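Local coordinates for protein Epf (Streptococcus pyogenes, PDB 4ES8) that acts as a cell-surface adhesin that binds to cells through an N-terminal domain containing a carbohydrate-binding module, at residues G247-L252 / K296-K301; S40-S45 / H55-K60; D24-K29 / L209-V214. All coordinates share one frame; numbering follows the deposited sequence.

Contact 1 of 3, residues G247-L252 / K296-K301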
ATOM      1  N   GLY A 247      -4.584  -8.675  10.743  1.00  8.98           N
ATOM      2  CA  GLY A 247      -4.577  -9.538   9.563  1.00  8.65           C
ATOM      3  C   GLY A 247      -3.777 -10.814   9.706  1.00 11.63           C
ATOM      4  O   GLY A 247      -3.871 -11.688   8.842  1.00 10.86           O
ATOM      5  N   ASP A 248      -2.954 -10.936  10.756  1.00  9.96           N
ATOM      6  CA  ASP A 248      -2.201 -12.171  10.950  1.00  9.97           C
ATOM      7  C   ASP A 248      -3.125 -13.249  11.494  1.00 12.65           C
ATOM      8  O   ASP A 248      -3.880 -13.011  12.446  1.00 13.16           O
ATOM      9  CB  ASP A 248      -1.031 -11.939  11.918  1.00 11.25           C
ATOM     10  CG  ASP A 248       0.117 -11.135  11.346  1.00 12.50           C
ATOM     11  OD1 ASP A 248      -0.075 -10.483  10.292  1.00 10.73           O
ATOM     12  OD2 ASP A 248       1.202 -11.154  11.946  1.00 14.53           O
ATOM     13  N   GLU A 249      -3.058 -14.430  10.879  1.00  8.92           N
ATOM     14  CA  GLU A 249      -3.844 -15.591  11.267  0.50  8.81           C
ATOM     15  C   GLU A 249      -2.964 -16.516  12.090  1.00 10.67           C
ATOM     16  O   GLU A 249      -1.997 -17.064  11.549  1.00 10.13           O
ATOM     17  CB  GLU A 249      -4.381 -16.303  10.018  0.50 10.30           C
ATOM     18  CG  GLU A 249      -5.166 -17.563  10.345  0.50 12.49           C
ATOM     19  CD  GLU A 249      -5.408 -18.483   9.170  0.50 17.76           C
ATOM     20  OE1 GLU A 249      -4.457 -19.181   8.741  0.50 10.83           O
ATOM     21  OE2 GLU A 249      -6.556 -18.489   8.667  0.50 17.81           O
ATOM     22  N   ILE A 250      -3.272 -16.669  13.379  1.00 10.28           N
ATOM     23  CA  ILE A 250      -2.487 -17.530  14.271  1.00 10.44           C
ATOM     24  C   ILE A 250      -3.130 -18.916  14.371  1.00 14.73           C
ATOM     25  O   ILE A 250      -4.283 -19.007  14.789  1.00 14.08           O
ATOM     26  CB  ILE A 250      -2.357 -16.906  15.688  1.00 12.92           C
ATOM     27  CG1 ILE A 250      -1.736 -15.484  15.635  1.00 13.56           C
ATOM     28  CG2 ILE A 250      -1.544 -17.843  16.603  1.00 15.76           C
ATOM     29  CD1 ILE A 250      -1.912 -14.712  16.931  1.00 15.94           C
ATOM     30  N   SER A 251      -2.378 -19.976  14.047  1.00 11.87           N
ATOM     31  CA  SER A 251      -2.851 -21.357  14.211  1.00 11.47           C
ATOM     32  C   SER A 251      -2.054 -22.003  15.330  1.00 13.56           C
ATOM     33  O   SER A 251      -0.823 -21.913  15.329  1.00 13.31           O
ATOM     34  CB  SER A 251      -2.692 -22.138  12.913  1.00 14.86           C
ATOM     35  OG  SER A 251      -3.553 -21.589  11.928  1.00 16.74           O
ATOM     36  N   LEU A 252      -2.754 -22.584  16.321  1.00 11.11           N
ATOM     37  CA  LEU A 252      -2.111 -23.240  17.479  1.00 11.48           C
ATOM     38  C   LEU A 252      -2.360 -24.726  17.396  1.00 13.22           C
ATOM     39  O   LEU A 252      -3.505 -25.134  17.209  1.00 11.77           O
ATOM     40  CB  LEU A 252      -2.699 -22.671  18.776  1.00 11.39           C
ATOM     41  CG  LEU A 252      -2.226 -23.319  20.082  1.00 15.46           C
ATOM     42  CD1 LEU A 252      -0.764 -22.963  20.360  1.00 14.53           C
ATOM     43  CD2 LEU A 252      -3.089 -22.832  21.264  1.00 14.82           C
ATOM     44  N   LYS A 296       0.076 -16.899   9.571  1.00  9.51           N
ATOM     45  CA  LYS A 296      -0.086 -16.596   8.152  1.00  8.98           C
ATOM     46  C   LYS A 296      -0.544 -15.168   8.019  1.00 10.79           C
ATOM     47  O   LYS A 296      -1.522 -14.797   8.657  1.00 10.51           O
ATOM     48  CB  LYS A 296      -1.124 -17.539   7.522  1.00 12.23           C
ATOM     49  CG  LYS A 296      -1.377 -17.252   6.025  1.00 21.89           C
ATOM     50  CD  LYS A 296      -2.513 -18.137   5.504  1.00 28.81           C
ATOM     51  CE  LYS A 296      -2.822 -17.904   4.051  1.00 35.19           C
ATOM     52  NZ  LYS A 296      -4.199 -18.365   3.717  1.00 43.77           N
ATOM     53  N   GLN A 297       0.180 -14.345   7.233  1.00  9.15           N
ATOM     54  CA  GLN A 297      -0.274 -12.976   6.999  1.00  8.63           C
ATOM     55  C   GLN A 297      -1.400 -13.082   5.956  1.00  9.81           C
ATOM     56  O   GLN A 297      -1.112 -13.432   4.812  1.00 10.32           O
ATOM     57  CB  GLN A 297       0.897 -12.102   6.536  1.00  9.90           C
ATOM     58  CG  GLN A 297       0.809 -10.666   7.064  1.00 10.31           C
ATOM     59  CD  GLN A 297      -0.512 -10.031   6.712  1.00  9.90           C
ATOM     60  OE1 GLN A 297      -0.844  -9.932   5.522  1.00  8.57           O
ATOM     61  NE2 GLN A 297      -1.346  -9.725   7.718  1.00  8.34           N
ATOM     62  N   LYS A 298      -2.664 -12.838   6.345  1.00  8.06           N
ATOM     63  CA  LYS A 298      -3.774 -13.111   5.415  1.00  9.51           C
ATOM     64  C   LYS A 298      -3.766 -12.263   4.166  1.00 11.16           C
ATOM     65  O   LYS A 298      -4.262 -12.717   3.136  1.00 13.80           O
ATOM     66  CB  LYS A 298      -5.124 -12.954   6.091  1.00 12.76           C
ATOM     67  CG  LYS A 298      -5.462 -14.042   7.085  1.00 21.82           C
ATOM     68  CD  LYS A 298      -6.764 -13.644   7.718  1.00 26.65           C
ATOM     69  CE  LYS A 298      -7.599 -14.822   8.067  1.00 29.86           C
ATOM     70  NZ  LYS A 298      -8.924 -14.364   8.561  1.00 21.53           N
ATOM     71  N   GLN A 299      -3.226 -11.038   4.235  1.00  8.01           N
ATOM     72  CA  GLN A 299      -3.252 -10.184   3.051  1.00  6.74           C
ATOM     73  C   GLN A 299      -2.077 -10.481   2.119  1.00 10.14           C
ATOM     74  O   GLN A 299      -2.278 -10.550   0.906  1.00 11.08           O
ATOM     75  CB  GLN A 299      -3.267  -8.696   3.430  1.00  7.43           C
ATOM     76  CG  GLN A 299      -4.576  -8.274   4.104  1.00 10.03           C
ATOM     77  CD  GLN A 299      -4.719  -8.730   5.533  1.00 11.62           C
ATOM     78  OE1 GLN A 299      -3.781  -8.694   6.330  1.00  9.21           O
ATOM     79  NE2 GLN A 299      -5.928  -9.127   5.894  1.00 13.93           N
ATOM     80  N   SER A 300      -0.845 -10.603   2.659  1.00  8.16           N
ATOM     81  CA  SER A 300       0.312 -10.835   1.796  1.00  7.57           C
ATOM     82  C   SER A 300       0.451 -12.310   1.398  1.00  9.56           C
ATOM     83  O   SER A 300       1.198 -12.625   0.470  1.00 10.54           O
ATOM     84  CB  SER A 300       1.579 -10.391   2.510  1.00  8.53           C
ATOM     85  OG  SER A 300       1.853 -11.301   3.568  1.00  8.70           O
ATOM     86  N   LYS A 301      -0.206 -13.201   2.176  1.00  8.79           N
ATOM     87  CA  LYS A 301      -0.201 -14.662   2.032  1.00  9.45           C
ATOM     88  C   LYS A 301       1.118 -15.293   2.480  1.00 13.46           C
ATOM     89  O   LYS A 301       1.329 -16.492   2.264  1.00 14.69           O
ATOM     90  CB  LYS A 301      -0.544 -15.126   0.589  1.00 10.72           C
ATOM     91  CG  LYS A 301      -1.818 -14.511   0.007  1.00 15.07           C
ATOM     92  CD  LYS A 301      -3.026 -14.880   0.847  1.00 15.62           C
ATOM     93  CE  LYS A 301      -4.321 -14.296   0.351  1.00 30.69           C
ATOM     94  NZ  LYS A 301      -5.397 -14.577   1.343  1.00 41.32           N
TER
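Glu249 and Lys296 face each other as a hydrogen-bonded antiparallel pair, with Glu249 N to Lys296 O at 2.7 Å and Lys296 N to Glu249 O at 2.9 Å. They belong to neighbouring strands of the four-stranded antiparallel sheet in the C-terminal part of the chain, which is probably the fibronectin-like domain. One step on, Asp248 and Gln297 form a non-hydrogen-bonded pair, and their side chains supply the link that the backbone omits: Gln297 NE2 donates a hydrogen bond to Asp248 OD1 at 3.0 Å, and the oxygen lies only 3° out of the amide plane, although carboxylate and amide are turned 52° apart. Arg242 makes a salt bridge to the same OD1, and Ser218 bonds to OD2, so the charge of the buried carboxylate is probably well compensated. The second N-H of Gln297 NE2 serves Gln299 OE1 at 3.0 Å. At the other end of this amide, OE1 accepts from Ser300 N in the carbonyl plane and from Gln299 N well above it, pinning the turn that follows the strand. A backbone bond from Lys298 N to Gly247 O, 3.0 Å long, continues the pairing past the bridge. On the face carrying Glu249 and Lys296, contacts are looser. The Glu249 carboxylate stays short of both lysine ammonium groups; Lys296 NZ instead pairs with Glu20, and Lys298 NZ bonds to Thr264. Packing finishes at Gly247, whose CA sits 3.4 Å from Gln299 OE1, and on the other face at Glu249 CB, which rests 3.9 Å from Lys298 CG.

Contact 2 of 3, residues S40-S45 / H55-K60; sequences SGRFFS and HLIPAK. With ACT (acetate ion), chain D.
Arg42 NH1 is held by two acceptors: His55 O at 2.9 Å and, almost in line with its N-H at 176°, acetate OXT at 2.8 Å. Arg42 NH2 bonds to the other acetate oxygen, O, at 2.9 Å, so guanidinium and carboxylate meet through a pair of bonds. NH2 also bonds to Trp32 O, which helps to fix how the group is turned. Acetate OXT accepts a further hydrogen bond from Ile57 N at 2.9 Å, tying the ion to the loop backbone as well. The arginine chain runs straight from CG to NE, which carries the charged end along the loop past His55 to Ile57. There Ile57 CD1 lies over the centre of one guanidinium face, 3.9 Å above its plane. Nearer the strand, His55 N donates to Arg42 O. With CG of His55 anti to the backbone N (chi1 -179°), the imidazole is placed to stack on His70, and NE2 bonds to Ser76. The backbone of His55 meets Phe44 at the ring edge, where Phe44 CD1 is 3.8 Å from His55 CA; that ring packs edge-to-face on His70. The acetate probably came from the crystallisation liquor and identifies no natural ligand. Structurally, this is the exit from an antiparallel beta hairpin, strands 41-46 and 51-54, where an arginine on the first strand secures the loop leaving the second.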
ATOM      1  N   SER A  40      -9.213   8.493 -11.653  1.00  7.87           N
ATOM      2  CA  SER A  40      -7.889   8.930 -11.235  1.00  6.50           C
ATOM      3  C   SER A  40      -7.843  10.444 -11.107  1.00  7.20           C
ATOM      4  O   SER A  40      -8.574  11.135 -11.821  1.00  7.43           O
ATOM      5  CB  SER A  40      -6.828   8.460 -12.230  1.00  8.22           C
ATOM      6  OG  SER A  40      -6.793   7.045 -12.284  1.00  8.95           O
ATOM      7  N   GLY A  41      -6.993  10.937 -10.197  1.00  6.63           N
ATOM      8  CA  GLY A  41      -6.790  12.368  -9.999  1.00  6.08           C
ATOM      9  C   GLY A  41      -5.862  12.938 -11.056  1.00  8.82           C
ATOM     10  O   GLY A  41      -5.006  12.233 -11.617  1.00  7.79           O
ATOM     11  N   ARG A  42      -6.002  14.234 -11.299  1.00  6.62           N
ATOM     12  CA  ARG A  42      -5.260  14.939 -12.332  1.00  5.30           C
ATOM     13  C   ARG A  42      -5.007  16.341 -11.779  1.00  8.63           C
ATOM     14  O   ARG A  42      -5.937  17.001 -11.312  1.00  7.10           O
ATOM     15  CB  ARG A  42      -6.065  14.953 -13.654  1.00  4.56           C
ATOM     16  CG  ARG A  42      -7.563  15.213 -13.424  1.00  7.36           C
ATOM     17  CD  ARG A  42      -8.325  15.152 -14.738  1.00  6.86           C
ATOM     18  NE  ARG A  42      -9.731  14.848 -14.485  1.00  7.73           N
ATOM     19  CZ  ARG A  42     -10.722  15.728 -14.611  1.00 10.83           C
ATOM     20  NH1 ARG A  42     -10.459  17.001 -14.919  1.00  8.74           N
ATOM     21  NH2 ARG A  42     -11.976  15.360 -14.368  1.00  8.89           N
ATOM     22  N   PHE A  43      -3.735  16.744 -11.737  1.00  5.11           N
ATOM     23  CA  PHE A  43      -3.362  17.994 -11.069  1.00  4.20           C
ATOM     24  C   PHE A  43      -2.268  18.714 -11.810  1.00  7.22           C
ATOM     25  O   PHE A  43      -1.589  18.103 -12.641  1.00  7.30           O
ATOM     26  CB  PHE A  43      -2.805  17.649  -9.668  1.00  6.34           C
ATOM     27  CG  PHE A  43      -3.724  16.850  -8.772  1.00  5.62           C
ATOM     28  CD1 PHE A  43      -3.747  15.456  -8.834  1.00  6.48           C
ATOM     29  CD2 PHE A  43      -4.590  17.490  -7.891  1.00  7.15           C
ATOM     30  CE1 PHE A  43      -4.602  14.710  -8.009  1.00  7.23           C
ATOM     31  CE2 PHE A  43      -5.461  16.745  -7.074  1.00  9.64           C
ATOM     32  CZ  PHE A  43      -5.462  15.360  -7.137  1.00  8.32           C
ATOM     33  N   PHE A  44      -2.017  19.990 -11.446  1.00  6.10           N
ATOM     34  CA  PHE A  44      -0.906  20.696 -12.050  1.00  5.34           C
ATOM     35  C   PHE A  44      -0.336  21.680 -11.069  1.00  8.47           C
ATOM     36  O   PHE A  44      -0.968  22.011 -10.054  1.00  6.83           O
ATOM     37  CB  PHE A  44      -1.316  21.414 -13.360  1.00  6.43           C
ATOM     38  CG  PHE A  44      -2.227  22.592 -13.097  1.00  6.21           C
ATOM     39  CD1 PHE A  44      -3.594  22.404 -12.897  1.00  7.99           C
ATOM     40  CD2 PHE A  44      -1.731  23.886 -13.098  1.00  7.78           C
ATOM     41  CE1 PHE A  44      -4.446  23.500 -12.653  1.00  8.29           C
ATOM     42  CE2 PHE A  44      -2.579  24.990 -12.852  1.00  9.89           C
ATOM     43  CZ  PHE A  44      -3.929  24.782 -12.638  1.00  8.07           C
ATOM     44  N   SER A  45       0.860  22.163 -11.390  1.00  5.97           N
ATOM     45  CA  SER A  45       1.541  23.169 -10.590  1.00  5.63           C
ATOM     46  C   SER A  45       2.295  24.135 -11.478  1.00  9.12           C
ATOM     47  O   SER A  45       3.321  23.767 -12.060  1.00  7.80           O
ATOM     48  CB  SER A  45       2.507  22.516  -9.608  1.00  7.15           C
ATOM     49  OG  SER A  45       3.164  23.514  -8.833  1.00  9.96           O
ATOM     50  N   HIS A  55      -6.573  19.652 -12.179  1.00  6.81           N
ATOM     51  CA  HIS A  55      -6.401  19.968 -13.593  1.00  6.71           C
ATOM     52  C   HIS A  55      -7.728  19.801 -14.313  1.00  9.25           C
ATOM     53  O   HIS A  55      -8.075  18.716 -14.803  1.00  8.30           O
ATOM     54  CB  HIS A  55      -5.328  19.026 -14.175  1.00  6.63           C
ATOM     55  CG  HIS A  55      -4.970  19.185 -15.628  1.00  7.76           C
ATOM     56  ND1 HIS A  55      -5.876  18.895 -16.653  1.00  8.47           N
ATOM     57  CD2 HIS A  55      -3.779  19.511 -16.187  1.00  8.82           C
ATOM     58  CE1 HIS A  55      -5.208  19.081 -17.787  1.00  8.55           C
ATOM     59  NE2 HIS A  55      -3.944  19.438 -17.565  1.00  9.21           N
ATOM     60  N   LEU A  56      -8.492  20.903 -14.380  1.00  7.26           N
ATOM     61  CA  LEU A  56      -9.806  20.861 -15.024  0.50  6.31           C
ATOM     62  C   LEU A  56      -9.706  20.596 -16.519  1.00  8.78           C
ATOM     63  O   LEU A  56      -8.719  20.972 -17.157  1.00  8.90           O
ATOM     64  CB  LEU A  56     -10.574  22.164 -14.789  0.50  5.92           C
ATOM     65  CG  LEU A  56     -10.764  22.580 -13.340  0.50  7.26           C
ATOM     66  CD1 LEU A  56     -11.092  24.057 -13.253  0.50  5.33           C
ATOM     67  CD2 LEU A  56     -11.834  21.734 -12.643  0.50  7.59           C
ATOM     68  N   ILE A  57     -10.710  19.904 -17.061  1.00  7.78           N
ATOM     69  CA  ILE A  57     -10.808  19.641 -18.491  1.00  7.72           C
ATOM     70  C   ILE A  57     -12.243  20.077 -18.876  1.00  9.84           C
ATOM     71  O   ILE A  57     -13.058  20.278 -17.961  1.00 11.19           O
ATOM     72  CB  ILE A  57     -10.456  18.193 -18.887  1.00  9.73           C
ATOM     73  CG1 ILE A  57     -11.468  17.199 -18.272  1.00  8.82           C
ATOM     74  CG2 ILE A  57      -8.990  17.886 -18.472  1.00  9.50           C
ATOM     75  CD1 ILE A  57     -11.210  15.709 -18.531  1.00 10.87           C
ATOM     76  N   PRO A  58     -12.575  20.238 -20.173  1.00  9.49           N
ATOM     77  CA  PRO A  58     -13.933  20.713 -20.515  1.00  9.77           C
ATOM     78  C   PRO A  58     -14.984  19.757 -19.964  1.00 12.91           C
ATOM     79  O   PRO A  58     -14.891  18.545 -20.152  1.00 13.42           O
ATOM     80  CB  PRO A  58     -13.903  20.769 -22.049  1.00 11.43           C
ATOM     81  CG  PRO A  58     -12.454  21.013 -22.374  1.00 13.92           C
ATOM     82  CD  PRO A  58     -11.746  20.102 -21.391  1.00 10.50           C
ATOM     83  N   ALA A  59     -15.971  20.301 -19.209  1.00 11.32           N
ATOM     84  CA  ALA A  59     -16.945  19.448 -18.529  1.00 11.53           C
ATOM     85  C   ALA A  59     -17.676  18.484 -19.464  1.00 15.96           C
ATOM     86  O   ALA A  59     -17.928  17.356 -19.057  1.00 16.48           O
ATOM     87  CB  ALA A  59     -17.946  20.299 -17.754  1.00 12.24           C
ATOM     88  N   LYS A  60     -17.976  18.904 -20.708  1.00 13.94           N
ATOM     89  CA  LYS A  60     -18.705  18.047 -21.657  1.00 14.15           C
ATOM     90  C   LYS A  60     -17.876  16.863 -22.176  1.00 17.16           C
ATOM     91  O   LYS A  60     -18.444  15.909 -22.728  1.00 16.31           O
ATOM     92  CB  LYS A  60     -19.163  18.879 -22.847  1.00 17.46           C
ATOM     93  CG  LYS A  60     -20.356  19.769 -22.515  1.00 28.09           C
ATOM     94  CD  LYS A  60     -20.733  20.677 -23.676  1.00 36.12           C
ATOM     95  CE  LYS A  60     -21.839  21.642 -23.298  1.00 44.78           C
ATOM     96  NZ  LYS A  60     -23.112  20.933 -22.988  1.00 54.06           N
TER
HETATM   97  C   ACT D 502     -13.656  18.531 -14.747  1.00 12.95           C
HETATM   98  O   ACT D 502     -13.941  17.458 -14.173  1.00 10.81           O
HETATM   99  OXT ACT D 502     -12.524  18.919 -15.081  1.00 10.21           O
HETATM  100  CH3 ACT D 502     -14.779  19.506 -15.141  1.00 13.39           C

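Contact 3 of 3, residues D24-K29 / L209-V214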
ATOM      1  N   ASP A  24      -4.518  -7.883  -5.921  1.00 11.06           N
ATOM      2  CA  ASP A  24      -4.041  -6.598  -6.452  0.50 10.36           C
ATOM      3  C   ASP A  24      -4.935  -5.550  -5.808  1.00 13.26           C
ATOM      4  O   ASP A  24      -6.172  -5.697  -5.844  1.00 14.22           O
ATOM      5  CB  ASP A  24      -4.105  -6.539  -7.995  0.50 11.74           C
ATOM      6  CG  ASP A  24      -3.815  -5.190  -8.660  0.50 17.84           C
ATOM      7  OD1 ASP A  24      -3.318  -4.260  -7.970  0.50 13.81           O
ATOM      8  OD2 ASP A  24      -4.058  -5.071  -9.874  0.50 22.25           O
ATOM      9  N   LEU A  25      -4.340  -4.509  -5.230  1.00  7.78           N
ATOM     10  CA  LEU A  25      -5.139  -3.503  -4.537  1.00  6.81           C
ATOM     11  C   LEU A  25      -5.224  -2.166  -5.249  1.00  9.84           C
ATOM     12  O   LEU A  25      -5.595  -1.156  -4.614  1.00  9.69           O
ATOM     13  CB  LEU A  25      -4.595  -3.311  -3.114  1.00  7.52           C
ATOM     14  CG  LEU A  25      -4.559  -4.579  -2.265  1.00 11.29           C
ATOM     15  CD1 LEU A  25      -3.824  -4.312  -0.926  1.00 11.47           C
ATOM     16  CD2 LEU A  25      -5.995  -5.152  -2.038  1.00 14.25           C
ATOM     17  N   MET A  26      -4.936  -2.135  -6.566  1.00  7.68           N
ATOM     18  CA  MET A  26      -5.116  -0.923  -7.359  0.50  7.11           C
ATOM     19  C   MET A  26      -6.573  -0.607  -7.519  1.00 10.54           C
ATOM     20  O   MET A  26      -7.391  -1.550  -7.530  1.00 10.52           O
ATOM     21  CB  MET A  26      -4.550  -1.137  -8.766  0.50  8.19           C
ATOM     22  CG  MET A  26      -3.079  -1.073  -8.830  0.50  9.90           C
ATOM     23  SD  MET A  26      -2.327   0.432  -8.163  0.50 11.74           S
ATOM     24  CE  MET A  26      -3.054   1.584  -9.100  0.50  9.78           C
ATOM     25  N   ASN A  27      -6.929   0.660  -7.682  1.00  7.22           N
ATOM     26  CA  ASN A  27      -8.300   1.034  -8.005  1.00  6.68           C
ATOM     27  C   ASN A  27      -8.201   1.964  -9.211  1.00  9.55           C
ATOM     28  O   ASN A  27      -8.333   3.199  -9.077  1.00  8.82           O
ATOM     29  CB  ASN A  27      -9.085   1.627  -6.840  1.00  8.62           C
ATOM     30  CG  ASN A  27     -10.579   1.663  -7.150  1.00 13.84           C
ATOM     31  OD1 ASN A  27     -11.046   1.128  -8.179  1.00 11.27           O
ATOM     32  ND2 ASN A  27     -11.351   2.258  -6.252  1.00 14.88           N
ATOM     33  N   PHE A  28      -7.901   1.374 -10.388  1.00  8.77           N
ATOM     34  CA  PHE A  28      -7.676   2.129 -11.615  1.00  8.55           C
ATOM     35  C   PHE A  28      -8.637   1.639 -12.699  1.00 10.98           C
ATOM     36  O   PHE A  28      -8.379   0.590 -13.305  1.00  9.99           O
ATOM     37  CB  PHE A  28      -6.198   1.998 -12.066  1.00  8.92           C
ATOM     38  CG  PHE A  28      -5.879   2.730 -13.348  1.00  8.31           C
ATOM     39  CD1 PHE A  28      -5.589   4.090 -13.340  1.00 10.62           C
ATOM     40  CD2 PHE A  28      -5.832   2.053 -14.562  1.00 10.00           C
ATOM     41  CE1 PHE A  28      -5.280   4.769 -14.536  1.00 11.05           C
ATOM     42  CE2 PHE A  28      -5.522   2.730 -15.747  1.00 12.38           C
ATOM     43  CZ  PHE A  28      -5.250   4.086 -15.728  1.00 10.54           C
ATOM     44  N   LYS A  29      -9.753   2.374 -12.913  1.00  8.83           N
ATOM     45  CA  LYS A  29     -10.729   1.953 -13.929  1.00  9.11           C
ATOM     46  C   LYS A  29     -10.552   2.687 -15.270  1.00 12.19           C
ATOM     47  O   LYS A  29     -11.330   2.461 -16.198  1.00 14.42           O
ATOM     48  CB  LYS A  29     -12.159   2.104 -13.409  1.00 10.92           C
ATOM     49  CG  LYS A  29     -12.524   1.051 -12.358  1.00 14.71           C
ATOM     50  CD  LYS A  29     -13.215  -0.146 -12.967  1.00 29.60           C
ATOM     51  CE  LYS A  29     -13.608  -1.135 -11.898  1.00 29.23           C
ATOM     52  NZ  LYS A  29     -14.825  -0.705 -11.158  1.00 28.84           N
ATOM     53  N   LEU A 209      -0.344  -0.554 -13.838  1.00  9.23           N
ATOM     54  CA  LEU A 209      -0.138  -0.292 -12.415  0.50  9.87           C
ATOM     55  C   LEU A 209      -0.696  -1.429 -11.564  1.00 13.03           C
ATOM     56  O   LEU A 209      -1.811  -1.909 -11.807  1.00 14.13           O
ATOM     57  CB  LEU A 209      -0.784   1.048 -12.043  0.50 10.33           C
ATOM     58  CG  LEU A 209      -0.366   2.219 -12.960  0.50 14.75           C
ATOM     59  CD1 LEU A 209      -1.564   2.910 -13.583  0.50 15.17           C
ATOM     60  CD2 LEU A 209       0.522   3.188 -12.261  0.50 17.89           C
ATOM     61  N   LYS A 210       0.084  -1.873 -10.579  1.00  8.33           N
ATOM     62  CA  LYS A 210      -0.318  -2.946  -9.653  1.00  7.68           C
ATOM     63  C   LYS A 210       0.190  -2.608  -8.270  1.00 10.83           C
ATOM     64  O   LYS A 210       1.211  -1.928  -8.154  1.00  9.30           O
ATOM     65  CB  LYS A 210       0.261  -4.321 -10.074  1.00 10.43           C
ATOM     66  CG  LYS A 210      -0.331  -4.943 -11.342  1.00 15.09           C
ATOM     67  CD  LYS A 210       0.435  -6.235 -11.707  1.00 15.34           C
ATOM     68  CE  LYS A 210       0.166  -6.611 -13.146  1.00 29.58           C
ATOM     69  NZ  LYS A 210       0.648  -7.983 -13.455  1.00 47.63           N
ATOM     70  N   ILE A 211      -0.486  -3.106  -7.216  1.00  6.67           N
ATOM     71  CA  ILE A 211       0.015  -2.958  -5.849  1.00  6.23           C
ATOM     72  C   ILE A 211      -0.400  -4.191  -5.072  1.00  9.85           C
ATOM     73  O   ILE A 211      -1.556  -4.610  -5.163  1.00  9.01           O
ATOM     74  CB  ILE A 211      -0.392  -1.648  -5.135  1.00  8.52           C
ATOM     75  CG1 ILE A 211       0.222  -1.554  -3.719  1.00  8.58           C
ATOM     76  CG2 ILE A 211      -1.927  -1.448  -5.109  1.00 10.03           C
ATOM     77  CD1 ILE A 211      -0.133  -0.249  -2.948  1.00  9.88           C
ATOM     78  N   ILE A 212       0.509  -4.750  -4.274  1.00  6.93           N
ATOM     79  CA  ILE A 212       0.181  -5.909  -3.439  1.00  6.55           C
ATOM     80  C   ILE A 212       0.715  -5.698  -2.051  1.00  9.36           C
ATOM     81  O   ILE A 212       1.702  -4.966  -1.859  1.00  8.31           O
ATOM     82  CB  ILE A 212       0.729  -7.240  -4.017  1.00  9.62           C
ATOM     83  CG1 ILE A 212       2.264  -7.199  -4.234  1.00  9.22           C
ATOM     84  CG2 ILE A 212      -0.029  -7.595  -5.319  1.00  8.67           C
ATOM     85  CD1 ILE A 212       2.916  -8.605  -4.295  1.00 13.15           C
ATOM     86  N   ASP A 213       0.059  -6.329  -1.084  1.00  6.74           N
ATOM     87  CA  ASP A 213       0.526  -6.330   0.291  1.00  5.83           C
ATOM     88  C   ASP A 213       1.702  -7.311   0.382  1.00  9.95           C
ATOM     89  O   ASP A 213       1.589  -8.437  -0.104  1.00  9.88           O
ATOM     90  CB  ASP A 213      -0.640  -6.737   1.195  1.00  6.93           C
ATOM     91  CG  ASP A 213      -0.375  -6.533   2.673  1.00  7.75           C
ATOM     92  OD1 ASP A 213       0.727  -6.860   3.124  1.00  8.38           O
ATOM     93  OD2 ASP A 213      -1.278  -6.037   3.371  1.00 10.15           O
ATOM     94  N   VAL A 214       2.843  -6.870   0.956  1.00  7.43           N
ATOM     95  CA  VAL A 214       4.021  -7.754   1.094  1.00  7.67           C
ATOM     96  C   VAL A 214       4.459  -7.831   2.564  1.00  9.72           C
ATOM     97  O   VAL A 214       5.608  -8.184   2.862  1.00 10.13           O
ATOM     98  CB  VAL A 214       5.186  -7.304   0.185  1.00 10.54           C
ATOM     99  CG1 VAL A 214       4.836  -7.524  -1.278  1.00 10.48           C
ATOM    100  CG2 VAL A 214       5.578  -5.850   0.455  1.00 10.54           C
TER
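An Asx turn at Asp24 fastens the N-terminal segment to strand 202-213, alongside a direct backbone bond. Asp24 OD1 accepts from Met26 N at 3.0 Å, closing the turn, and from Ile211 N at 3.1 Å. The two donors come from opposite faces of the carboxylate plane, both well out of it. With CG anti to the backbone N (chi1 172°), the acid group extends across to Ile211. Leu25 N completes the link to the same residue, reaching Ile211 O at 2.8 Å.

Beside these bonds, Ile211 CG2 touches Leu25 CB at 3.8 Å and Met26 SD at 3.6 Å. The methionine bends at both chi2 and chi3, curling back so that CE meets Leu209 CB. Farther along, Leu209 CD1 stands over the centre of the Phe28 ring as a CH-pi contact, 4.1 Å from the centroid. Val103 of strand 97-105 touches both Met26 and Phe28, and Leu188 and Leu190 of the same sheet pack on Leu209, so the segment ties strand 202-213 of one sheet to the other. One carboxylate oxygen thus takes the place of a strand carbonyl toward Ile211 N, while apolar side chains seal the join beyond it.

Along the chain, contact 3 opens first at 24-29, contact 2 follows wholly within the span before 209-214, and contact 1 comes last. Contacts 2 and 3 have centres about 23 Å apart and share a sheet, since strands 26-27 and 41-46 both pair with strand 97-105; they meet where Ser40 touches Phe28. Contact 3 also reaches the second large sheet through strand 202-213. Contact 1 belongs to the separate four-stranded sheet; its centre lies about 20 Å from that of contact 3 and about 41 Å from that of contact 2. Gln299 and Ser300 pack against Asp213 and Val214, so the turn of contact 1 abuts the end of strand 202-213, joining the two parts of this elongated adhesin fragment.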